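Local coordinates for DNA gyrase, B subunit, truncated (Myxococcus xanthus, PDB 3CWV), which probably binds ATP and, as part of DNA gyrase, takes part in the ATP-dependent breakage, passage and rejoining of double-stranded DNA, at residues 184-189 with 238-243; 210-215 with 254-259; 215-220 with 242-247. One frame throughout, in Å; residues are numbered along the deposited sequence.

Contact 1. Residues 184-189 with 238-243; sequences LAPGLR and RVQCAL
The pyrrolidine ring of Pro186 meets the amide end of Gln240, its CG lying 3.2 Å from Gln240 NE2, a tight approach for two atoms that share no hydrogen bond. Pro186 CD comes nearly as close, at 3.5 Å from the same NE2; the nitrogen meets the ring at its CG-CD edge, near the plane of the ring, and not over a face. The two side chains arrive from opposite directions, the proline from the loop that follows helix 171-184 and the glutamine from strand 237-245. Gln240 reaches across with CG beside its backbone N (chi1 -59°) and the chain straight beyond it. Its other amide atom, OE1, comes to 3.7 Å from Leu184 O, a contact between two acceptors that contributes no bond.

Two residues earlier on the same strand, Arg238 runs out extended next to Gln240, and Gln240 NE2 lies over the centre of one face of its guanidinium, 3.3 Å above the plane. Pro186 CG comes obliquely to this group, 4.1 Å from Arg238 NH2. A water lying at the guanidinium edge, in its plane, connects the segments: it donates to Pro186 O (2.9 Å) and accepts from Arg238 NH1 (3.2 Å). Asp231 on the adjacent strand 228-234 forms a salt bridge with Arg238 NH2, which would help hold the flat group in its place.

Pro186 occupies the second position of a type II beta turn from Ala185 to Leu188, closed by Leu188 N to Ala185 O; Gly187 takes the positive phi (97°) of the third. The turn leads into strand 189-194 of the eight-stranded sheet, whereas Gln240 belongs to the five-stranded one, an interface characteristic of the GHKL ATPase and S5-like transducer domains of GyrB.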
loop_
_atom_site.group_PDB
_atom_site.type_symbol
_atom_site.label_atom_id
_atom_site.label_comp_id
_atom_site.label_asym_id
_atom_site.label_seq_id
_atom_site.Cartn_x
_atom_site.Cartn_y
_atom_site.Cartn_z
ATOM N N LEU A 184 4.862 -4.430 -0.288
ATOM C CA LEU A 184 3.819 -4.508 -1.319
ATOM C C LEU A 184 4.334 -4.004 -2.665
ATOM O O LEU A 184 3.779 -4.324 -3.705
ATOM C CB LEU A 184 2.581 -3.725 -0.896
ATOM C CG LEU A 184 1.858 -4.417 0.251
ATOM C CD1 LEU A 184 0.882 -3.491 0.940
ATOM C CD2 LEU A 184 1.161 -5.676 -0.231
ATOM N N ALA A 185 5.392 -3.208 -2.619
ATOM C CA ALA A 185 6.013 -2.662 -3.813
ATOM C C ALA A 185 7.497 -3.073 -3.790
ATOM O O ALA A 185 8.387 -2.283 -3.501
ATOM C CB ALA A 185 5.813 -1.140 -3.858
ATOM N N PRO A 186 7.757 -4.374 -4.047
ATOM C CA PRO A 186 9.090 -4.937 -3.825
ATOM C C PRO A 186 10.160 -4.182 -4.570
ATOM O O PRO A 186 9.999 -3.912 -5.763
ATOM C CB PRO A 186 8.992 -6.377 -4.369
ATOM C CG PRO A 186 7.618 -6.574 -4.847
ATOM C CD PRO A 186 6.776 -5.359 -4.530
ATOM N N GLY A 187 11.232 -3.822 -3.874
ATOM C CA GLY A 187 12.286 -3.024 -4.480
ATOM C C GLY A 187 12.169 -1.536 -4.177
ATOM O O GLY A 187 13.160 -0.820 -4.237
ATOM N N LEU A 188 10.968 -1.067 -3.854
ATOM C CA LEU A 188 10.792 0.315 -3.401
ATOM C C LEU A 188 11.562 0.541 -2.079
ATOM O O LEU A 188 11.437 -0.262 -1.151
ATOM C CB LEU A 188 9.303 0.591 -3.137
ATOM C CG LEU A 188 8.936 2.001 -2.661
ATOM C CD1 LEU A 188 9.375 3.062 -3.682
ATOM C CD2 LEU A 188 7.430 2.110 -2.357
ATOM N N ARG A 189 12.362 1.607 -2.014
ATOM C CA ARG A 189 13.019 2.045 -0.763
ATOM C C ARG A 189 12.109 2.975 0.022
ATOM O O ARG A 189 11.720 4.035 -0.480
ATOM C CB ARG A 189 14.345 2.755 -1.081
ATOM C CG ARG A 189 15.336 1.802 -1.740
ATOM C CD ARG A 189 16.619 2.459 -2.128
ATOM N NE ARG A 189 17.543 1.451 -2.653
ATOM C CZ ARG A 189 18.295 0.639 -1.904
ATOM N NH1 ARG A 189 18.254 0.706 -0.571
ATOM N NH2 ARG A 189 19.094 -0.248 -2.498
ATOM N N ARG A 238 -1.408 -7.716 -11.363
ATOM C CA ARG A 238 -0.340 -8.481 -10.749
ATOM C C ARG A 238 -0.792 -9.158 -9.469
ATOM O O ARG A 238 -1.404 -8.544 -8.603
ATOM C CB ARG A 238 0.877 -7.601 -10.483
ATOM C CG ARG A 238 2.033 -8.366 -9.863
ATOM C CD ARG A 238 3.144 -7.391 -9.450
ATOM N NE ARG A 238 4.403 -8.069 -9.148
ATOM C CZ ARG A 238 5.509 -7.445 -8.733
ATOM N NH1 ARG A 238 5.511 -6.124 -8.550
ATOM N NH2 ARG A 238 6.609 -8.142 -8.485
ATOM N N VAL A 239 -0.492 -10.440 -9.348
ATOM C CA VAL A 239 -0.871 -11.186 -8.161
ATOM C C VAL A 239 0.423 -11.665 -7.532
ATOM O O VAL A 239 1.243 -12.272 -8.213
ATOM C CB VAL A 239 -1.759 -12.372 -8.521
ATOM C CG1 VAL A 239 -2.072 -13.224 -7.283
ATOM C CG2 VAL A 239 -3.053 -11.881 -9.195
ATOM N N GLN A 240 0.629 -11.320 -6.262
ATOM C CA GLN A 240 1.824 -11.717 -5.514
ATOM C C GLN A 240 1.338 -12.432 -4.272
ATOM O O GLN A 240 0.410 -11.979 -3.600
ATOM C CB GLN A 240 2.647 -10.503 -5.104
ATOM C CG GLN A 240 3.140 -9.643 -6.255
ATOM C CD GLN A 240 3.664 -8.303 -5.777
ATOM O OE1 GLN A 240 2.903 -7.336 -5.617
ATOM N NE2 GLN A 240 4.975 -8.233 -5.551
ATOM N N CYS A 241 1.957 -13.557 -3.960
ATOM C CA CYS A 241 1.485 -14.389 -2.895
ATOM C C CYS A 241 2.678 -15.018 -2.154
ATOM O O CYS A 241 3.702 -15.337 -2.767
ATOM C CB CYS A 241 0.577 -15.462 -3.506
ATOM S SG CYS A 241 0.013 -16.648 -2.361
ATOM N N ALA A 242 2.554 -15.164 -0.837
ATOM C CA ALA A 242 3.568 -15.890 -0.037
ATOM C C ALA A 242 2.869 -16.747 1.006
ATOM O O ALA A 242 1.922 -16.293 1.642
ATOM C CB ALA A 242 4.521 -14.927 0.644
ATOM N N LEU A 243 3.347 -17.980 1.199
ATOM C CA LEU A 243 2.793 -18.858 2.230
ATOM C C LEU A 243 3.924 -19.457 3.081
ATOM O O LEU A 243 4.935 -19.916 2.556
ATOM C CB LEU A 243 1.951 -19.991 1.614
ATOM C CG LEU A 243 0.751 -19.599 0.730
ATOM C CD1 LEU A 243 1.164 -19.597 -0.737
ATOM C CD2 LEU A 243 -0.381 -20.596 0.930
HETATM O O HOH W 1 7.716 -4.087 -7.555
#

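Contact 2. Residues 210-215 with 254-259; sequences AQWAHV and LSFANA
Helix 208-217 carries Trp212 toward Leu254 and Phe256 of strand 252-257 with no backbone hydrogen bond between the segments, so the contact is made by three apolar side chains. The indole starts with CG anti to the backbone N (chi1 -173°), which sends the ring system outward from the helix, and the CZ3-CH2 edge of its six-membered ring does the touching. Trp212 CH2 lies 3.6 Å from Phe256 CZ, and Trp212 CZ3 3.8 Å from Phe256 CE2. Phe256 CZ sits at the edge of the indole, in its plane, but the rings are inclined to each other at 46° with centroids 5.8 Å apart, an oblique pair. Leu254, two residues before Phe256 and facing the same way, adds its CD2 at 4.1 Å from Trp212 CH2.

The apolar cluster extends beyond the two segments: Ile303 of the neighbouring strand 300-307 touches Trp212, and helix 171-184 closes in through Ala183 on Trp212 and Leu184 on Phe256. Helix 208-217 thus lies between the five-stranded sheet and helix 171-184, on the sheet face turned to the ATPase domain, an arrangement consistent with the junction of GHKL and S5-like transducer domains in GyrB.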
loop_
_atom_site.group_PDB
_atom_site.type_symbol
_atom_site.label_atom_id
_atom_site.label_comp_id
_atom_site.label_asym_id
_atom_site.label_seq_id
_atom_site.Cartn_x
_atom_site.Cartn_y
_atom_site.Cartn_z
ATOM N N ALA A 210 7.065 -12.223 0.245
ATOM C CA ALA A 210 7.785 -13.423 0.688
ATOM C C ALA A 210 8.779 -13.053 1.775
ATOM O O ALA A 210 8.875 -13.713 2.826
ATOM C CB ALA A 210 8.503 -14.077 -0.478
ATOM N N GLN A 211 9.511 -11.973 1.535
ATOM C CA GLN A 211 10.474 -11.515 2.508
ATOM C C GLN A 211 9.735 -11.092 3.781
ATOM O O GLN A 211 10.196 -11.369 4.890
ATOM C CB GLN A 211 11.343 -10.408 1.917
ATOM C CG GLN A 211 12.412 -9.847 2.845
ATOM C CD GLN A 211 13.482 -9.098 2.089
ATOM O OE1 GLN A 211 13.344 -8.853 0.900
ATOM N NE2 GLN A 211 14.561 -8.731 2.776
ATOM N N TRP A 212 8.557 -10.483 3.612
ATOM C CA TRP A 212 7.724 -10.014 4.715
ATOM C C TRP A 212 7.157 -11.167 5.531
ATOM O O TRP A 212 7.047 -11.069 6.758
ATOM C CB TRP A 212 6.560 -9.163 4.169
ATOM C CG TRP A 212 5.700 -8.453 5.204
ATOM C CD1 TRP A 212 6.057 -8.128 6.483
ATOM C CD2 TRP A 212 4.370 -7.925 5.014
ATOM N NE1 TRP A 212 5.018 -7.474 7.113
ATOM C CE2 TRP A 212 3.977 -7.330 6.235
ATOM C CE3 TRP A 212 3.474 -7.907 3.935
ATOM C CZ2 TRP A 212 2.726 -6.732 6.413
ATOM C CZ3 TRP A 212 2.233 -7.306 4.107
ATOM C CH2 TRP A 212 1.869 -6.725 5.343
ATOM N N ALA A 213 6.761 -12.244 4.853
ATOM C CA ALA A 213 6.225 -13.419 5.538
ATOM C C ALA A 213 7.288 -14.043 6.456
ATOM O O ALA A 213 6.986 -14.454 7.589
ATOM C CB ALA A 213 5.702 -14.444 4.530
ATOM N N HIS A 214 8.524 -14.094 5.967
ATOM C CA HIS A 214 9.647 -14.573 6.773
ATOM C C HIS A 214 9.760 -13.740 8.040
ATOM O O HIS A 214 9.859 -14.284 9.148
ATOM C CB HIS A 214 10.979 -14.481 6.022
ATOM C CG HIS A 214 12.166 -14.518 6.941
ATOM N ND1 HIS A 214 12.669 -15.693 7.464
ATOM C CD2 HIS A 214 12.907 -13.519 7.486
ATOM C CE1 HIS A 214 13.682 -15.417 8.267
ATOM N NE2 HIS A 214 13.843 -14.105 8.303
ATOM N N VAL A 215 9.762 -12.419 7.866
ATOM C CA VAL A 215 9.797 -11.487 8.986
ATOM C C VAL A 215 8.710 -11.794 10.000
ATOM O O VAL A 215 8.999 -11.918 11.199
ATOM C CB VAL A 215 9.673 -10.012 8.516
ATOM C CG1 VAL A 215 9.427 -9.077 9.696
ATOM C CG2 VAL A 215 10.921 -9.587 7.774
ATOM N N LEU A 254 -3.364 -12.244 5.389
ATOM C CA LEU A 254 -3.398 -10.812 5.066
ATOM C C LEU A 254 -3.607 -10.665 3.564
ATOM O O LEU A 254 -2.855 -11.248 2.781
ATOM C CB LEU A 254 -2.049 -10.175 5.392
ATOM C CG LEU A 254 -1.665 -9.641 6.782
ATOM C CD1 LEU A 254 -2.554 -10.107 7.935
ATOM C CD2 LEU A 254 -0.166 -9.866 7.063
ATOM N N SER A 255 -4.623 -9.907 3.152
ATOM C CA SER A 255 -4.844 -9.727 1.710
ATOM C C SER A 255 -4.975 -8.245 1.398
ATOM O O SER A 255 -5.416 -7.468 2.257
ATOM C CB SER A 255 -6.064 -10.495 1.225
ATOM O OG SER A 255 -7.203 -10.155 1.968
ATOM N N PHE A 256 -4.563 -7.864 0.189
ATOM C CA PHE A 256 -4.506 -6.460 -0.216
ATOM C C PHE A 256 -4.965 -6.321 -1.653
ATOM O O PHE A 256 -4.784 -7.234 -2.440
ATOM C CB PHE A 256 -3.060 -5.935 -0.147
ATOM C CG PHE A 256 -2.452 -6.016 1.223
ATOM C CD1 PHE A 256 -2.488 -4.924 2.072
ATOM C CD2 PHE A 256 -1.879 -7.207 1.670
ATOM C CE1 PHE A 256 -1.939 -4.998 3.354
ATOM C CE2 PHE A 256 -1.352 -7.315 2.946
ATOM C CZ PHE A 256 -1.362 -6.201 3.789
ATOM N N ALA A 257 -5.555 -5.176 -1.987
ATOM C CA ALA A 257 -5.763 -4.804 -3.389
ATOM C C ALA A 257 -5.209 -3.408 -3.502
ATOM O O ALA A 257 -5.604 -2.505 -2.738
ATOM C CB ALA A 257 -7.227 -4.840 -3.737
ATOM N N ASN A 258 -4.256 -3.226 -4.412
ATOM C CA ASN A 258 -3.450 -2.003 -4.423
ATOM C C ASN A 258 -3.000 -1.539 -3.032
ATOM O O ASN A 258 -3.159 -0.350 -2.667
ATOM C CB ASN A 258 -4.150 -0.860 -5.176
ATOM C CG ASN A 258 -4.095 -1.041 -6.683
ATOM O OD1 ASN A 258 -3.474 -1.967 -7.171
ATOM N ND2 ASN A 258 -4.748 -0.158 -7.422
ATOM N N ALA A 259 -2.441 -2.473 -2.272
ATOM C CA ALA A 259 -1.760 -2.127 -1.015
ATOM C C ALA A 259 -2.687 -1.560 0.055
ATOM O O ALA A 259 -2.213 -1.059 1.078
ATOM C CB ALA A 259 -0.556 -1.163 -1.257
#

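Contact 3. Residues 215-220 with 242-247; sequences VLTEAR and ALQWCE
A type I beta turn from Thr217 to Arg220, reached from helix 208-217, packs against the end of strand 237-245 and the residue that follows it in the S5-like region of the GyrB chain. The sulfur of Cys246 sits against the side chains at both ends of the turn: SG lies 3.6 Å from Thr217 CB and 3.8 Å from Arg220 CB. Thr217 CG2 completes the sulfur's surroundings on this side at 3.7 Å. With SG beside its own backbone N (chi1 -62°), the cysteine points into this apolar lining.

Gln244 meets the same threonine with a methylene, its CG 3.5 Å from Thr217 OG1, the two side chains passing at a slant. The amide turns away at a bend in chi2 (66°), and NE2 donates to Trp245 O at 3.0 Å, from above the carbonyl plane; His224 O accepts from the same nitrogen. Thr217 OG1 likewise has its hydrogen-bond partners elsewhere, among them Gln222 and the helix carbonyl of Ala213. Thr217 OG1 and Gln244 NE2 thus bond to other groups, and what joins turn and strand is van der Waals contact, chiefly of carbon and sulfur, with the threonine oxygen against a methylene.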
loop_
_atom_site.group_PDB
_atom_site.type_symbol
_atom_site.label_atom_id
_atom_site.label_comp_id
_atom_site.label_asym_id
_atom_site.label_seq_id
_atom_site.Cartn_x
_atom_site.Cartn_y
_atom_site.Cartn_z
ATOM N N VAL A 215 9.762 -12.419 7.866
ATOM C CA VAL A 215 9.797 -11.487 8.986
ATOM C C VAL A 215 8.710 -11.794 10.000
ATOM O O VAL A 215 8.999 -11.918 11.199
ATOM C CB VAL A 215 9.673 -10.012 8.516
ATOM C CG1 VAL A 215 9.427 -9.077 9.696
ATOM C CG2 VAL A 215 10.921 -9.587 7.774
ATOM N N LEU A 216 7.464 -11.917 9.523
ATOM C CA LEU A 216 6.306 -12.125 10.393
ATOM C C LEU A 216 6.353 -13.438 11.153
ATOM O O LEU A 216 5.667 -13.593 12.159
ATOM C CB LEU A 216 5.003 -12.069 9.588
ATOM C CG LEU A 216 4.601 -10.712 8.998
ATOM C CD1 LEU A 216 3.704 -10.934 7.792
ATOM C CD2 LEU A 216 3.915 -9.869 10.075
ATOM N N THR A 217 7.137 -14.388 10.655
ATOM C CA THR A 217 7.253 -15.701 11.289
ATOM C C THR A 217 8.619 -15.978 11.940
ATOM O O THR A 217 8.839 -17.069 12.485
ATOM C CB THR A 217 6.951 -16.842 10.280
ATOM O OG1 THR A 217 7.801 -16.726 9.133
ATOM C CG2 THR A 217 5.503 -16.815 9.838
ATOM N N GLU A 218 9.539 -15.014 11.877
ATOM C CA GLU A 218 10.942 -15.267 12.271
ATOM C C GLU A 218 11.134 -15.820 13.705
ATOM O O GLU A 218 12.149 -16.457 13.992
ATOM C CB GLU A 218 11.821 -14.019 12.058
ATOM C CG GLU A 218 11.535 -12.893 13.029
ATOM C CD GLU A 218 12.537 -11.746 12.955
ATOM O OE1 GLU A 218 13.375 -11.696 12.018
ATOM O OE2 GLU A 218 12.470 -10.876 13.849
ATOM N N ALA A 219 10.163 -15.585 14.584
ATOM C CA ALA A 219 10.236 -16.037 15.979
ATOM C C ALA A 219 9.306 -17.226 16.239
ATOM O O ALA A 219 8.944 -17.510 17.389
ATOM C CB ALA A 219 9.892 -14.892 16.923
ATOM N N ARG A 220 8.917 -17.903 15.164
ATOM C CA ARG A 220 8.068 -19.080 15.225
ATOM C C ARG A 220 8.848 -20.264 14.635
ATOM O O ARG A 220 9.820 -20.068 13.906
ATOM C CB ARG A 220 6.790 -18.833 14.422
ATOM C CG ARG A 220 5.764 -17.929 15.089
ATOM C CD ARG A 220 4.958 -17.172 14.039
ATOM N NE ARG A 220 3.520 -17.164 14.309
ATOM C CZ ARG A 220 2.881 -16.245 15.035
ATOM N NH1 ARG A 220 1.569 -16.340 15.218
ATOM N NH2 ARG A 220 3.543 -15.231 15.584
ATOM N N ALA A 242 2.554 -15.164 -0.837
ATOM C CA ALA A 242 3.568 -15.890 -0.037
ATOM C C ALA A 242 2.869 -16.747 1.006
ATOM O O ALA A 242 1.922 -16.293 1.642
ATOM C CB ALA A 242 4.521 -14.927 0.644
ATOM N N LEU A 243 3.347 -17.980 1.199
ATOM C CA LEU A 243 2.793 -18.858 2.230
ATOM C C LEU A 243 3.924 -19.457 3.081
ATOM O O LEU A 243 4.935 -19.916 2.556
ATOM C CB LEU A 243 1.951 -19.991 1.614
ATOM C CG LEU A 243 0.751 -19.599 0.730
ATOM C CD1 LEU A 243 1.164 -19.597 -0.737
ATOM C CD2 LEU A 243 -0.381 -20.596 0.930
ATOM N N GLN A 244 3.723 -19.477 4.387
ATOM C CA GLN A 244 4.753 -19.930 5.307
ATOM C C GLN A 244 4.093 -20.653 6.470
ATOM O O GLN A 244 3.330 -20.046 7.224
ATOM C CB GLN A 244 5.577 -18.736 5.832
ATOM C CG GLN A 244 6.625 -19.130 6.886
ATOM C CD GLN A 244 7.709 -20.001 6.294
ATOM O OE1 GLN A 244 8.437 -19.571 5.413
ATOM N NE2 GLN A 244 7.795 -21.247 6.750
ATOM N N TRP A 245 4.390 -21.950 6.594
ATOM C CA TRP A 245 3.890 -22.777 7.674
ATOM C C TRP A 245 4.914 -22.872 8.787
ATOM O O TRP A 245 6.114 -22.959 8.535
ATOM C CB TRP A 245 3.560 -24.181 7.181
ATOM C CG TRP A 245 2.258 -24.292 6.457
ATOM C CD1 TRP A 245 1.026 -24.502 7.006
ATOM C CD2 TRP A 245 2.059 -24.221 5.046
ATOM N NE1 TRP A 245 0.074 -24.580 6.024
ATOM C CE2 TRP A 245 0.682 -24.398 4.808
ATOM C CE3 TRP A 245 2.911 -24.018 3.958
ATOM C CZ2 TRP A 245 0.136 -24.377 3.529
ATOM C CZ3 TRP A 245 2.364 -24.002 2.683
ATOM C CH2 TRP A 245 0.989 -24.176 2.485
ATOM N N CYS A 246 4.410 -22.839 10.014
ATOM C CA CYS A 246 5.205 -22.954 11.220
ATOM C C CYS A 246 4.493 -23.979 12.088
ATOM O O CYS A 246 3.332 -24.294 11.841
ATOM C CB CYS A 246 5.289 -21.612 11.945
ATOM S SG CYS A 246 6.078 -20.295 10.982
ATOM N N GLU A 247 5.166 -24.511 13.100
ATOM C CA GLU A 247 4.500 -25.503 13.934
ATOM C C GLU A 247 3.868 -24.894 15.176
ATOM O O GLU A 247 4.337 -25.088 16.299
ATOM C CB GLU A 247 5.400 -26.700 14.254
ATOM C CG GLU A 247 6.774 -26.363 14.760
ATOM C CD GLU A 247 7.304 -27.432 15.702
ATOM O OE1 GLU A 247 8.147 -27.104 16.577
ATOM O OE2 GLU A 247 6.858 -28.599 15.566
#

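How the contacts relate
Contacts 1 and 2 have centres about 7 Å apart and touch directly: Leu184 CD1 lies 3.5 Å from Ala259 CB and 3.8 Å from Phe256 CD1. Contact 3 lies farther out, its centre about 12 Å from that of contact 2 and about 17 Å from that of contact 1. It shares helix 208-217 with contact 2 and strand 237-245 with contact 1. Between helix and strand, Ala242 CB packs 3.6 Å from Ala210 CA, so the helix that carries Trp212 also lies directly on strand 237-245. Contacts 2 and 3 thus seat one helix on the five-stranded sheet, while contact 1 joins that sheet to the loop leading to the eight-stranded one.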